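Local coordinates for protein hemolysin (Streptococcus suis, PDB 3HVN) that probably binds cholesterol-containing host membranes and lyses cells by inserting into them as a large oligomeric pore, at residues T85-I91 / P373-S378; E50-N54 / N112-N116; G56-P62 / N379-I383; Y40-Y46 / I260-P266. The protein carries 1 engineered substitution. One frame throughout, in Å; residues are numbered along the deposited sequence.

Contact 1 of 4, residues T85-I91 / P373-S378; sequences TNNSADI and PAQILS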
loop_
_atom_site.group_PDB
_atom_site.type_symbol
_atom_site.label_atom_id
_atom_site.label_comp_id
_atom_site.label_asym_id
_atom_site.label_seq_id
_atom_site.Cartn_x
_atom_site.Cartn_y
_atom_site.Cartn_z
ATOM N N THR A 85 -5.601 -9.649 -7.078
ATOM C CA THR A 85 -5.311 -10.188 -8.399
ATOM C C THR A 85 -4.388 -9.246 -9.162
ATOM O O THR A 85 -4.544 -8.028 -9.094
ATOM C CB THR A 85 -6.605 -10.382 -9.213
ATOM O OG1 THR A 85 -7.423 -11.377 -8.587
ATOM C CG2 THR A 85 -6.287 -10.811 -10.638
ATOM N N ASN A 86 -3.427 -9.812 -9.885
ATOM C CA ASN A 86 -2.518 -9.003 -10.688
ATOM C C ASN A 86 -2.165 -9.656 -12.020
ATOM O O ASN A 86 -1.521 -10.704 -12.062
ATOM C CB ASN A 86 -1.245 -8.676 -9.904
ATOM C CG ASN A 86 -0.470 -7.522 -10.511
ATOM O OD1 ASN A 86 -1.046 -6.640 -11.148
ATOM N ND2 ASN A 86 0.842 -7.520 -10.312
ATOM N N ASN A 87 -2.592 -9.023 -13.106
ATOM C CA ASN A 87 -2.309 -9.509 -14.449
ATOM C C ASN A 87 -1.530 -8.457 -15.225
ATOM O O ASN A 87 -2.091 -7.439 -15.631
ATOM C CB ASN A 87 -3.615 -9.840 -15.171
ATOM C CG ASN A 87 -3.412 -10.760 -16.357
ATOM O OD1 ASN A 87 -2.306 -10.886 -16.881
ATOM N ND2 ASN A 87 -4.487 -11.410 -16.787
ATOM N N SER A 88 -0.237 -8.694 -15.428
ATOM C CA SER A 88 0.608 -7.684 -16.059
ATOM C C SER A 88 1.825 -8.259 -16.777
ATOM O O SER A 88 2.376 -9.282 -16.371
ATOM C CB SER A 88 1.059 -6.651 -15.024
ATOM O OG SER A 88 1.958 -5.716 -15.597
ATOM N N ALA A 89 2.242 -7.582 -17.843
ATOM C CA ALA A 89 3.418 -7.986 -18.606
ATOM C C ALA A 89 4.600 -7.070 -18.305
ATOM O O ALA A 89 5.632 -7.131 -18.974
ATOM C CB ALA A 89 3.111 -7.986 -20.095
ATOM N N ASP A 90 4.440 -6.218 -17.298
ATOM C CA ASP A 90 5.506 -5.321 -16.872
ATOM C C ASP A 90 6.167 -5.858 -15.607
ATOM O O ASP A 90 5.654 -5.676 -14.503
ATOM C CB ASP A 90 4.959 -3.915 -16.622
ATOM C CG ASP A 90 6.048 -2.917 -16.279
ATOM O OD1 ASP A 90 7.192 -3.100 -16.745
ATOM O OD2 ASP A 90 5.759 -1.947 -15.546
ATOM N N ILE A 91 7.308 -6.519 -15.775
ATOM C CA ILE A 91 8.001 -7.141 -14.652
ATOM C C ILE A 91 9.053 -6.219 -14.044
ATOM O O ILE A 91 10.048 -5.888 -14.687
ATOM C CB ILE A 91 8.677 -8.459 -15.071
ATOM C CG1 ILE A 91 7.681 -9.363 -15.797
ATOM C CG2 ILE A 91 9.263 -9.166 -13.858
ATOM C CD1 ILE A 91 8.275 -10.675 -16.262
ATOM N N PRO A 373 1.986 -9.639 -25.725
ATOM C CA PRO A 373 2.575 -9.281 -24.432
ATOM C C PRO A 373 2.461 -10.434 -23.441
ATOM O O PRO A 373 1.353 -10.890 -23.158
ATOM C CB PRO A 373 1.713 -8.105 -23.968
ATOM C CG PRO A 373 1.151 -7.529 -25.222
ATOM C CD PRO A 373 0.931 -8.695 -26.134
ATOM N N ALA A 374 3.596 -10.901 -22.931
ATOM C CA ALA A 374 3.608 -11.984 -21.955
ATOM C C ALA A 374 3.091 -11.493 -20.607
ATOM O O ALA A 374 3.870 -11.102 -19.737
ATOM C CB ALA A 374 5.009 -12.557 -21.814
ATOM N N GLN A 375 1.772 -11.515 -20.442
ATOM C CA GLN A 375 1.147 -11.015 -19.223
ATOM C C GLN A 375 1.092 -12.073 -18.129
ATOM O O GLN A 375 0.271 -12.989 -18.177
ATOM C CB GLN A 375 -0.263 -10.500 -19.514
ATOM C CG GLN A 375 -0.304 -9.257 -20.384
ATOM C CD GLN A 375 -1.708 -8.706 -20.540
ATOM O OE1 GLN A 375 -2.675 -9.291 -20.052
ATOM N NE2 GLN A 375 -1.826 -7.574 -21.225
ATOM N N ILE A 376 1.971 -11.941 -17.143
ATOM C CA ILE A 376 1.943 -12.813 -15.978
ATOM C C ILE A 376 0.707 -12.515 -15.137
ATOM O O ILE A 376 0.414 -11.355 -14.830
ATOM C CB ILE A 376 3.204 -12.650 -15.104
ATOM C CG1 ILE A 376 4.406 -13.341 -15.754
ATOM C CG2 ILE A 376 2.968 -13.221 -13.716
ATOM C CD1 ILE A 376 4.955 -12.618 -16.966
ATOM N N LEU A 377 -0.024 -13.568 -14.783
ATOM C CA LEU A 377 -1.187 -13.440 -13.917
ATOM C C LEU A 377 -0.866 -14.024 -12.548
ATOM O O LEU A 377 -0.097 -14.978 -12.440
ATOM C CB LEU A 377 -2.394 -14.155 -14.526
ATOM C CG LEU A 377 -3.674 -14.181 -13.685
ATOM C CD1 LEU A 377 -4.108 -12.772 -13.311
ATOM C CD2 LEU A 377 -4.786 -14.911 -14.420
ATOM N N SER A 378 -1.449 -13.447 -11.503
ATOM C CA SER A 378 -1.200 -13.915 -10.146
ATOM C C SER A 378 -2.358 -13.577 -9.214
ATOM O O SER A 378 -2.764 -12.419 -9.103
ATOM C CB SER A 378 0.102 -13.322 -9.606
ATOM O OG SER A 378 0.415 -13.853 -8.330
HETATM O O HOH W 1 6.948 -9.533 -19.776
#

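Contact 2 of 4, residues E50-N54 / N112-N116; sequences EILTN and NLLDN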
loop_
_atom_site.group_PDB
_atom_site.type_symbol
_atom_site.label_atom_id
_atom_site.label_comp_id
_atom_site.label_asym_id
_atom_site.label_seq_id
_atom_site.Cartn_x
_atom_site.Cartn_y
_atom_site.Cartn_z
ATOM N N GLU A 50 -2.243 -19.252 -19.747
ATOM C CA GLU A 50 -2.310 -20.380 -18.825
ATOM C C GLU A 50 -0.927 -20.874 -18.412
ATOM O O GLU A 50 -0.788 -21.593 -17.422
ATOM C CB GLU A 50 -3.122 -21.526 -19.436
ATOM C CG GLU A 50 -4.554 -21.152 -19.781
ATOM C CD GLU A 50 -5.352 -20.702 -18.571
ATOM O OE1 GLU A 50 -4.967 -21.056 -17.436
ATOM O OE2 GLU A 50 -6.365 -19.997 -18.755
ATOM N N ILE A 51 0.093 -20.487 -19.171
ATOM C CA ILE A 51 1.461 -20.892 -18.868
ATOM C C ILE A 51 2.191 -19.801 -18.086
ATOM O O ILE A 51 3.339 -19.974 -17.677
ATOM C CB ILE A 51 2.250 -21.241 -20.148
ATOM C CG1 ILE A 51 3.432 -22.156 -19.818
ATOM C CG2 ILE A 51 2.713 -19.977 -20.857
ATOM C CD1 ILE A 51 4.201 -22.621 -21.036
ATOM N N LEU A 52 1.511 -18.677 -17.882
ATOM C CA LEU A 52 2.053 -17.578 -17.091
ATOM C C LEU A 52 1.113 -17.253 -15.935
ATOM O O LEU A 52 0.795 -16.088 -15.688
ATOM C CB LEU A 52 2.256 -16.337 -17.962
ATOM C CG LEU A 52 3.254 -16.449 -19.116
ATOM C CD1 LEU A 52 3.209 -15.203 -19.987
ATOM C CD2 LEU A 52 4.660 -16.690 -18.588
ATOM N N THR A 53 0.672 -18.290 -15.230
ATOM C CA THR A 53 -0.314 -18.132 -14.167
ATOM C C THR A 53 0.255 -18.458 -12.788
ATOM O O THR A 53 1.062 -19.376 -12.638
ATOM C CB THR A 53 -1.552 -19.013 -14.422
ATOM O OG1 THR A 53 -2.153 -18.647 -15.671
ATOM C CG2 THR A 53 -2.572 -18.845 -13.307
ATOM N N ASN A 54 -0.175 -17.697 -11.787
ATOM C CA ASN A 54 0.229 -17.929 -10.406
ATOM C C ASN A 54 -0.968 -18.021 -9.466
ATOM O O ASN A 54 -1.537 -17.003 -9.059
ATOM C CB ASN A 54 1.193 -16.838 -9.932
ATOM C CG ASN A 54 2.605 -17.045 -10.443
ATOM O OD1 ASN A 54 2.959 -18.133 -10.897
ATOM N ND2 ASN A 54 3.422 -16.001 -10.366
ATOM N N ASN A 112 10.739 -20.539 -14.983
ATOM C CA ASN A 112 11.842 -19.619 -14.745
ATOM C C ASN A 112 11.436 -18.187 -15.072
ATOM O O ASN A 112 11.571 -17.290 -14.240
ATOM C CB ASN A 112 13.070 -20.027 -15.560
ATOM C CG ASN A 112 13.837 -21.168 -14.922
ATOM O OD1 ASN A 112 13.735 -21.402 -13.719
ATOM N ND2 ASN A 112 14.615 -21.881 -15.728
ATOM N N LEU A 113 10.932 -17.982 -16.284
ATOM C CA LEU A 113 10.416 -16.679 -16.684
ATOM C C LEU A 113 9.292 -16.252 -15.751
ATOM O O LEU A 113 9.140 -15.069 -15.445
ATOM C CB LEU A 113 9.905 -16.723 -18.125
ATOM C CG LEU A 113 9.082 -15.514 -18.578
ATOM C CD1 LEU A 113 9.906 -14.238 -18.496
ATOM C CD2 LEU A 113 8.543 -15.721 -19.985
ATOM N N LEU A 114 8.506 -17.224 -15.299
ATOM C CA LEU A 114 7.392 -16.943 -14.402
ATOM C C LEU A 114 7.871 -16.441 -13.041
ATOM O O LEU A 114 7.247 -15.568 -12.438
ATOM C CB LEU A 114 6.518 -18.189 -14.230
ATOM C CG LEU A 114 5.213 -17.992 -13.458
ATOM C CD1 LEU A 114 4.421 -16.828 -14.032
ATOM C CD2 LEU A 114 4.386 -19.268 -13.472
ATOM N N ASP A 115 8.981 -16.996 -12.565
ATOM C CA ASP A 115 9.529 -16.621 -11.266
ATOM C C ASP A 115 10.552 -15.495 -11.385
ATOM O O ASP A 115 11.449 -15.369 -10.550
ATOM C CB ASP A 115 10.161 -17.833 -10.576
ATOM C CG ASP A 115 9.129 -18.834 -10.097
ATOM O OD1 ASP A 115 7.919 -18.532 -10.183
ATOM O OD2 ASP A 115 9.526 -19.923 -9.631
ATOM N N ASN A 116 10.411 -14.680 -12.425
ATOM C CA ASN A 116 11.314 -13.558 -12.659
ATOM C C ASN A 116 12.777 -13.992 -12.706
ATOM O O ASN A 116 13.680 -13.213 -12.398
ATOM C CB ASN A 116 11.111 -12.472 -11.599
ATOM C CG ASN A 116 11.678 -11.131 -12.023
ATOM O OD1 ASN A 116 12.221 -10.991 -13.119
ATOM N ND2 ASN A 116 11.551 -10.134 -11.156
#

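Contact 3 of 4, residues G56-P62 / N379-I383; sequences GEYIDNP and NSEYI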
loop_
_atom_site.group_PDB
_atom_site.type_symbol
_atom_site.label_atom_id
_atom_site.label_comp_id
_atom_site.label_asym_id
_atom_site.label_seq_id
_atom_site.Cartn_x
_atom_site.Cartn_y
_atom_site.Cartn_z
ATOM N N GLY A 56 -2.772 -19.878 -5.838
ATOM C CA GLY A 56 -2.412 -19.850 -4.433
ATOM C C GLY A 56 -3.366 -19.031 -3.586
ATOM O O GLY A 56 -3.327 -17.801 -3.601
ATOM N N GLU A 57 -4.227 -19.720 -2.845
ATOM C CA GLU A 57 -5.157 -19.055 -1.940
ATOM C C GLU A 57 -4.798 -19.323 -0.480
ATOM O O GLU A 57 -4.300 -18.435 0.212
ATOM C CB GLU A 57 -6.600 -19.474 -2.235
ATOM C CG GLU A 57 -6.795 -20.965 -2.458
ATOM C CD GLU A 57 -8.248 -21.330 -2.691
ATOM O OE1 GLU A 57 -9.118 -20.447 -2.530
ATOM O OE2 GLU A 57 -8.522 -22.499 -3.035
ATOM N N TYR A 58 -5.044 -20.549 -0.023
ATOM C CA TYR A 58 -4.756 -20.933 1.357
ATOM C C TYR A 58 -5.074 -19.805 2.331
ATOM O O TYR A 58 -4.170 -19.179 2.884
ATOM C CB TYR A 58 -3.295 -21.359 1.506
ATOM C CG TYR A 58 -3.040 -22.815 1.188
ATOM C CD1 TYR A 58 -3.184 -23.793 2.164
ATOM C CD2 TYR A 58 -2.653 -23.213 -0.085
ATOM C CE1 TYR A 58 -2.951 -25.125 1.882
ATOM C CE2 TYR A 58 -2.418 -24.544 -0.377
ATOM C CZ TYR A 58 -2.568 -25.495 0.610
ATOM O OH TYR A 58 -2.337 -26.821 0.326
ATOM N N ILE A 59 -6.361 -19.551 2.538
ATOM C CA ILE A 59 -6.788 -18.431 3.366
ATOM C C ILE A 59 -7.631 -18.878 4.555
ATOM O O ILE A 59 -7.621 -18.238 5.608
ATOM C CB ILE A 59 -7.587 -17.405 2.540
ATOM C CG1 ILE A 59 -7.813 -16.128 3.351
ATOM C CG2 ILE A 59 -8.906 -18.005 2.083
ATOM C CD1 ILE A 59 -6.533 -15.470 3.808
ATOM N N ASP A 60 -8.355 -19.980 4.386
ATOM C CA ASP A 60 -9.254 -20.474 5.423
ATOM C C ASP A 60 -10.273 -19.404 5.798
ATOM O O ASP A 60 -10.807 -18.711 4.931
ATOM C CB ASP A 60 -8.466 -20.904 6.663
ATOM C CG ASP A 60 -7.478 -22.016 6.371
ATOM O OD1 ASP A 60 -7.345 -22.405 5.192
ATOM O OD2 ASP A 60 -6.833 -22.502 7.325
ATOM N N ASN A 61 -10.539 -19.277 7.094
ATOM C CA ASN A 61 -11.448 -18.254 7.594
ATOM C C ASN A 61 -10.841 -17.503 8.774
ATOM O O ASN A 61 -10.349 -18.119 9.720
ATOM C CB ASN A 61 -12.794 -18.866 7.990
ATOM C CG ASN A 61 -13.499 -19.534 6.824
ATOM O OD1 ASN A 61 -12.933 -20.394 6.150
ATOM N ND2 ASN A 61 -14.746 -19.145 6.586
ATOM N N PRO A 62 -10.875 -16.164 8.722
ATOM C CA PRO A 62 -10.275 -15.329 9.769
ATOM C C PRO A 62 -11.101 -15.334 11.050
ATOM O O PRO A 62 -12.330 -15.358 10.983
ATOM C CB PRO A 62 -10.278 -13.932 9.149
ATOM C CG PRO A 62 -11.385 -13.954 8.155
ATOM C CD PRO A 62 -11.540 -15.367 7.676
ATOM N N ASN A 379 -2.888 -14.600 -8.549
ATOM C CA ASN A 379 -3.968 -14.413 -7.586
ATOM C C ASN A 379 -3.515 -14.733 -6.170
ATOM O O ASN A 379 -2.644 -15.579 -5.967
ATOM C CB ASN A 379 -5.175 -15.277 -7.955
ATOM C CG ASN A 379 -5.981 -14.695 -9.097
ATOM O OD1 ASN A 379 -5.899 -13.502 -9.382
ATOM N ND2 ASN A 379 -6.769 -15.537 -9.756
ATOM N N SER A 380 -4.106 -14.059 -5.188
ATOM C CA SER A 380 -3.757 -14.318 -3.795
ATOM C C SER A 380 -4.801 -13.800 -2.813
ATOM O O SER A 380 -5.015 -12.595 -2.695
ATOM C CB SER A 380 -2.390 -13.716 -3.464
ATOM O OG SER A 380 -2.030 -13.982 -2.120
ATOM N N GLU A 381 -5.448 -14.720 -2.105
ATOM C CA GLU A 381 -6.362 -14.347 -1.035
ATOM C C GLU A 381 -5.564 -13.968 0.207
ATOM O O GLU A 381 -4.499 -14.529 0.464
ATOM C CB GLU A 381 -7.327 -15.491 -0.718
ATOM C CG GLU A 381 -8.456 -15.646 -1.723
ATOM C CD GLU A 381 -9.391 -16.788 -1.379
ATOM O OE1 GLU A 381 -8.901 -17.848 -0.939
ATOM O OE2 GLU A 381 -10.618 -16.628 -1.554
ATOM N N TYR A 382 -6.078 -13.010 0.970
ATOM C CA TYR A 382 -5.390 -12.544 2.167
ATOM C C TYR A 382 -6.381 -12.011 3.195
ATOM O O TYR A 382 -7.588 -11.973 2.948
ATOM C CB TYR A 382 -4.374 -11.460 1.811
ATOM C CG TYR A 382 -5.001 -10.144 1.416
ATOM C CD1 TYR A 382 -5.549 -9.963 0.152
ATOM C CD2 TYR A 382 -5.047 -9.080 2.306
ATOM C CE1 TYR A 382 -6.126 -8.762 -0.212
ATOM C CE2 TYR A 382 -5.620 -7.874 1.951
ATOM C CZ TYR A 382 -6.158 -7.721 0.691
ATOM O OH TYR A 382 -6.729 -6.521 0.334
ATOM N N ILE A 383 -5.865 -11.600 4.348
ATOM C CA ILE A 383 -6.706 -11.078 5.416
ATOM C C ILE A 383 -6.421 -9.607 5.692
ATOM O O ILE A 383 -5.325 -9.246 6.120
ATOM C CB ILE A 383 -6.516 -11.870 6.723
ATOM C CG1 ILE A 383 -6.921 -13.331 6.526
ATOM C CG2 ILE A 383 -7.324 -11.240 7.847
ATOM C CD1 ILE A 383 -8.370 -13.514 6.133
#

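Contact 4 of 4, residues Y40-Y46 / I260-P266; sequences YFQSLTY and ITDEVPP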
loop_
_atom_site.group_PDB
_atom_site.type_symbol
_atom_site.label_atom_id
_atom_site.label_comp_id
_atom_site.label_asym_id
_atom_site.label_seq_id
_atom_site.Cartn_x
_atom_site.Cartn_y
_atom_site.Cartn_z
ATOM N N TYR A 40 6.295 -23.285 -38.703
ATOM C CA TYR A 40 6.324 -24.006 -37.436
ATOM C C TYR A 40 5.830 -23.115 -36.301
ATOM O O TYR A 40 5.091 -23.565 -35.424
ATOM C CB TYR A 40 7.731 -24.522 -37.134
ATOM C CG TYR A 40 7.852 -25.211 -35.793
ATOM C CD1 TYR A 40 7.240 -26.436 -35.562
ATOM C CD2 TYR A 40 8.581 -24.638 -34.758
ATOM C CE1 TYR A 40 7.347 -27.070 -34.339
ATOM C CE2 TYR A 40 8.694 -25.265 -33.532
ATOM C CZ TYR A 40 8.076 -26.481 -33.327
ATOM O OH TYR A 40 8.186 -27.108 -32.108
ATOM N N PHE A 41 6.238 -21.849 -36.320
ATOM C CA PHE A 41 5.751 -20.895 -35.329
ATOM C C PHE A 41 4.237 -20.735 -35.421
ATOM O O PHE A 41 3.550 -20.651 -34.402
ATOM C CB PHE A 41 6.443 -19.540 -35.478
ATOM C CG PHE A 41 7.633 -19.369 -34.580
ATOM C CD1 PHE A 41 7.466 -19.025 -33.248
ATOM C CD2 PHE A 41 8.916 -19.551 -35.062
ATOM C CE1 PHE A 41 8.558 -18.869 -32.416
ATOM C CE2 PHE A 41 10.012 -19.394 -34.236
ATOM C CZ PHE A 41 9.833 -19.053 -32.911
ATOM N N GLN A 42 3.723 -20.694 -36.645
ATOM C CA GLN A 42 2.286 -20.598 -36.865
ATOM C C GLN A 42 1.590 -21.875 -36.414
ATOM O O GLN A 42 0.446 -21.842 -35.960
ATOM C CB GLN A 42 1.986 -20.325 -38.340
ATOM C CG GLN A 42 2.488 -18.980 -38.838
ATOM C CD GLN A 42 2.354 -18.829 -40.341
ATOM O OE1 GLN A 42 1.699 -19.636 -41.002
ATOM N NE2 GLN A 42 2.977 -17.792 -40.889
ATOM N N SER A 43 2.287 -23.000 -36.538
ATOM C CA SER A 43 1.736 -24.286 -36.128
ATOM C C SER A 43 1.770 -24.442 -34.611
ATOM O O SER A 43 0.965 -25.177 -34.039
ATOM C CB SER A 43 2.489 -25.440 -36.795
ATOM O OG SER A 43 3.776 -25.610 -36.227
ATOM N N LEU A 44 2.704 -23.749 -33.967
ATOM C CA LEU A 44 2.815 -23.783 -32.511
ATOM C C LEU A 44 1.469 -23.505 -31.849
ATOM O O LEU A 44 0.899 -22.426 -32.010
ATOM C CB LEU A 44 3.857 -22.775 -32.023
ATOM C CG LEU A 44 5.324 -23.122 -32.281
ATOM C CD1 LEU A 44 6.230 -21.981 -31.844
ATOM C CD2 LEU A 44 5.702 -24.412 -31.569
ATOM N N THR A 45 0.967 -24.484 -31.103
ATOM C CA THR A 45 -0.327 -24.357 -30.445
ATOM C C THR A 45 -0.198 -24.435 -28.927
ATOM O O THR A 45 -0.255 -25.518 -28.344
ATOM C CB THR A 45 -1.310 -25.444 -30.923
ATOM O OG1 THR A 45 -1.439 -25.382 -32.349
ATOM C CG2 THR A 45 -2.677 -25.247 -30.285
ATOM N N TYR A 46 -0.021 -23.280 -28.294
ATOM C CA TYR A 46 0.084 -23.213 -26.841
ATOM C C TYR A 46 -0.860 -22.159 -26.273
ATOM O O TYR A 46 -1.438 -21.365 -27.014
ATOM C CB TYR A 46 1.524 -22.914 -26.416
ATOM C CG TYR A 46 2.079 -21.621 -26.972
ATOM C CD1 TYR A 46 1.798 -20.405 -26.364
ATOM C CD2 TYR A 46 2.887 -21.615 -28.100
ATOM C CE1 TYR A 46 2.303 -19.220 -26.867
ATOM C CE2 TYR A 46 3.398 -20.436 -28.611
ATOM C CZ TYR A 46 3.102 -19.241 -27.989
ATOM O OH TYR A 46 3.606 -18.064 -28.491
ATOM N N ILE A 260 13.152 -25.144 -27.571
ATOM C CA ILE A 260 11.940 -24.624 -28.194
ATOM C C ILE A 260 10.970 -25.753 -28.525
ATOM O O ILE A 260 11.299 -26.667 -29.282
ATOM C CB ILE A 260 12.251 -23.828 -29.474
ATOM C CG1 ILE A 260 13.120 -22.612 -29.147
ATOM C CG2 ILE A 260 10.962 -23.395 -30.157
ATOM C CD1 ILE A 260 13.397 -21.722 -30.339
ATOM N N THR A 261 9.772 -25.683 -27.954
ATOM C CA THR A 261 8.763 -26.715 -28.158
ATOM C C THR A 261 7.366 -26.119 -28.020
ATOM O O THR A 261 7.211 -24.975 -27.596
ATOM C CB THR A 261 8.922 -27.859 -27.135
ATOM O OG1 THR A 261 10.313 -28.145 -26.943
ATOM C CG2 THR A 261 8.208 -29.116 -27.614
ATOM N N ASP A 262 6.353 -26.899 -28.382
ATOM C CA ASP A 262 4.970 -26.480 -28.196
ATOM C C ASP A 262 4.630 -26.518 -26.710
ATOM O O ASP A 262 3.514 -26.193 -26.303
ATOM C CB ASP A 262 4.022 -27.384 -28.983
ATOM C CG ASP A 262 2.639 -26.784 -29.138
ATOM O OD1 ASP A 262 2.478 -25.580 -28.842
ATOM O OD2 ASP A 262 1.714 -27.510 -29.560
ATOM N N GLU A 263 5.609 -26.922 -25.905
ATOM C CA GLU A 263 5.456 -26.972 -24.456
ATOM C C GLU A 263 6.232 -25.841 -23.789
ATOM O O GLU A 263 5.918 -25.438 -22.670
ATOM C CB GLU A 263 5.931 -28.322 -23.916
ATOM C CG GLU A 263 4.952 -29.463 -24.144
ATOM C CD GLU A 263 3.739 -29.374 -23.240
ATOM O OE1 GLU A 263 3.877 -28.863 -22.108
ATOM O OE2 GLU A 263 2.649 -29.819 -23.657
ATOM N N VAL A 264 7.247 -25.335 -24.483
ATOM C CA VAL A 264 8.068 -24.248 -23.961
ATOM C C VAL A 264 8.271 -23.155 -25.009
ATOM O O VAL A 264 9.336 -23.066 -25.622
ATOM C CB VAL A 264 9.444 -24.755 -23.485
ATOM C CG1 VAL A 264 10.200 -23.647 -22.768
ATOM C CG2 VAL A 264 9.280 -25.963 -22.577
ATOM N N PRO A 265 7.241 -22.322 -25.220
ATOM C CA PRO A 265 7.270 -21.221 -26.190
ATOM C C PRO A 265 8.360 -20.196 -25.885
ATOM O O PRO A 265 8.658 -19.946 -24.715
ATOM C CB PRO A 265 5.884 -20.579 -26.022
ATOM C CG PRO A 265 5.421 -21.039 -24.665
ATOM C CD PRO A 265 5.914 -22.442 -24.598
ATOM N N PRO A 266 8.957 -19.614 -26.936
ATOM C CA PRO A 266 10.008 -18.598 -26.822
ATOM C C PRO A 266 9.442 -17.187 -26.687
ATOM O O PRO A 266 8.475 -16.835 -27.369
ATOM C CB PRO A 266 10.763 -18.721 -28.155
ATOM C CG PRO A 266 10.168 -19.918 -28.867
ATOM C CD PRO A 266 8.787 -20.055 -28.327
#

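Contact 1 of 4, residues T85-I91 / P373-S378
N86 and S88 pair with S378 and I376 in the antiparallel ladder that joins the end of strand 73-88 to the start of strand 376-401. Both are hydrogen-bonded pairs. N86 N reaches S378 O at 2.8 Å, and S88 N meets I376 O at 2.8 Å; the return bonds from S378 N and I376 N are weak. Between them N87 and L377 form a non-hydrogen-bonded pair on the other face. CG of N87 stands anti to the backbone N (chi1 -161°), which carries the polar chain slantwise over the leucine, N87 CB 3.5 Å from L377 CD1. The ladder is part of the elongated sheet usually called domain 2 in cholesterol-dependent cytolysins. Past S88 the pairing stops at an ST turn, where S88 OG accepts D90 N at 3.1 Å, a job suited to a short hydroxyl. A89, small enough for the bend, sets CB 3.7 Å from Q375 CG. I91 CD1 meets I376 CD1 at 3.9 Å, the two side chains at about a right angle.

Contact 2 of 4, residues E50-N54 / N112-N116
L114 points its side chain at L52, T53 and N54, packing the end of helix 111-114 against the short strand 53-54, which is added in parallel to strand 376-401 in the long sheet of this cytolysin. CB aims the chain at the strand, and CG stands anti to the backbone N (chi1 -172°), which sets the branch beside its own carbonyl carbon and brings it to N54. L114 CG lies 4.1 Å from CG of N54, and the two side chains slide past each other in opposite directions. Here the branch divides. Both tips meet backbone: CD1 is 3.8 Å from L52 C and CD2 3.4 Å from T53 O. A forked, apolar tip suits this place because each methyl can lie against a different residue of the segment. Beyond the segments L114 also touches I376, so it lies against two adjoining strands. One residue earlier, L113 adds a second apolar touch, L52 CD2 to L113 CD2 at 4.2 Å. L52 and N54 themselves are tied to strand 376-401 through backbone bonds with L377 and N379. The helix stops just after L114 in a Schellman motif whose C-prime residue is N116, with positive phi (55°), a conformation asparagine tolerates well; there N116 N donates to L113 O at 3.3 Å.

Contact 3 of 4, residues G56-P62 / N379-I383
I59 rests on E381 and I383, and P62 on I383, where the irregular loop 56-62 runs beside strand 376-401 in nearly the same direction (17° apart) along the long sheet of the cytolysin. Among backbone contacts, S380 CA directs its hydrogen at G56 O (CA to O 3.5 Å, angle at H 172°). Glycine suits position 56, where a CB would be jammed against the preceding carbonyl oxygen. Of the charged groups, E57 and E381 lie side by side, pointing the same way, their carboxylate planes 36° apart. K81 offers E381 OE2 a long, weak ion pair, and each acid may raise the other's affinity for a proton. The isoleucines and the proline form the apolar group, suited to a loop held to the strand here by side-chain contact. I59 CB lies 3.8 Å from E381 CB, the side chains crossing at about a right angle. I383 CG1 stands beside the backbone N, which brings I383 CD1 to 3.6 Å from both I59 CD1 and P62 CB.

Contact 4 of 4, residues Y40-Y46 / I260-P266
P265 sets its CB over one face of the Y46 ring, 3.6 Å from the centroid and 12° off the ring normal, a CH-pi contact almost above the centre. The rigid proline ring has C-H groups to offer, and tyrosine supplies a broad electron-rich face. Y46 reaches it with CG between the backbone N and the carbonyl carbon (chi1 59°). Nearby, F41 CE1 approaches P266 CG at 4.0 Å, while I260 CG2 lies at the edge of the Y40 ring, 4.5 Å from CE2. The polar part of this shell is D262, whose OD1 lies 2.9 Å from T45 N and also 2.8 Å from T45 O.

In the next shell, the end of helix 37-43 fixes these groups. Y40 O accepts both L44 N, at 2.8 Å, and S43 OG, while T45 OG1 donates to S43 O, so the small hydroxyl residues tie down the turn that follows the helix. L44 CG lies over one face of the Y40 ring, offset toward its rim. Farther out, the Y46 ring meets that of F367, planes about 25° apart, and F41 and P266 both touch V368. The contact thus seats the N-terminal helix on the loop that leads into strand 266-274. Apolar and aromatic contact carries the joint, with the carboxylate of D262 next to the T45 backbone just past the helix end.

How the contacts relate
From the N terminus the chain lays down 40-46, 50-54, 56-62 and 85-91, the first halves of contacts 4, 2, 3 and 1. The first loop to close is that of contact 2, at 112-116, nested inside the one contact 4 closes at 260-266. Contact 1 closes at 373-378, inside the loop that contact 3 shuts at 379-383. Contacts 2 and 4 each cross both 1 and 3. Strand 376-401 unites three of them: it carries contacts 1 and 3 in succession, where the side chains of T85 and N379 meet, and strand 53-54 of contact 2 lies beside it. I51 packs on E263 and P265, linking contact 2 to the loop of contact 4.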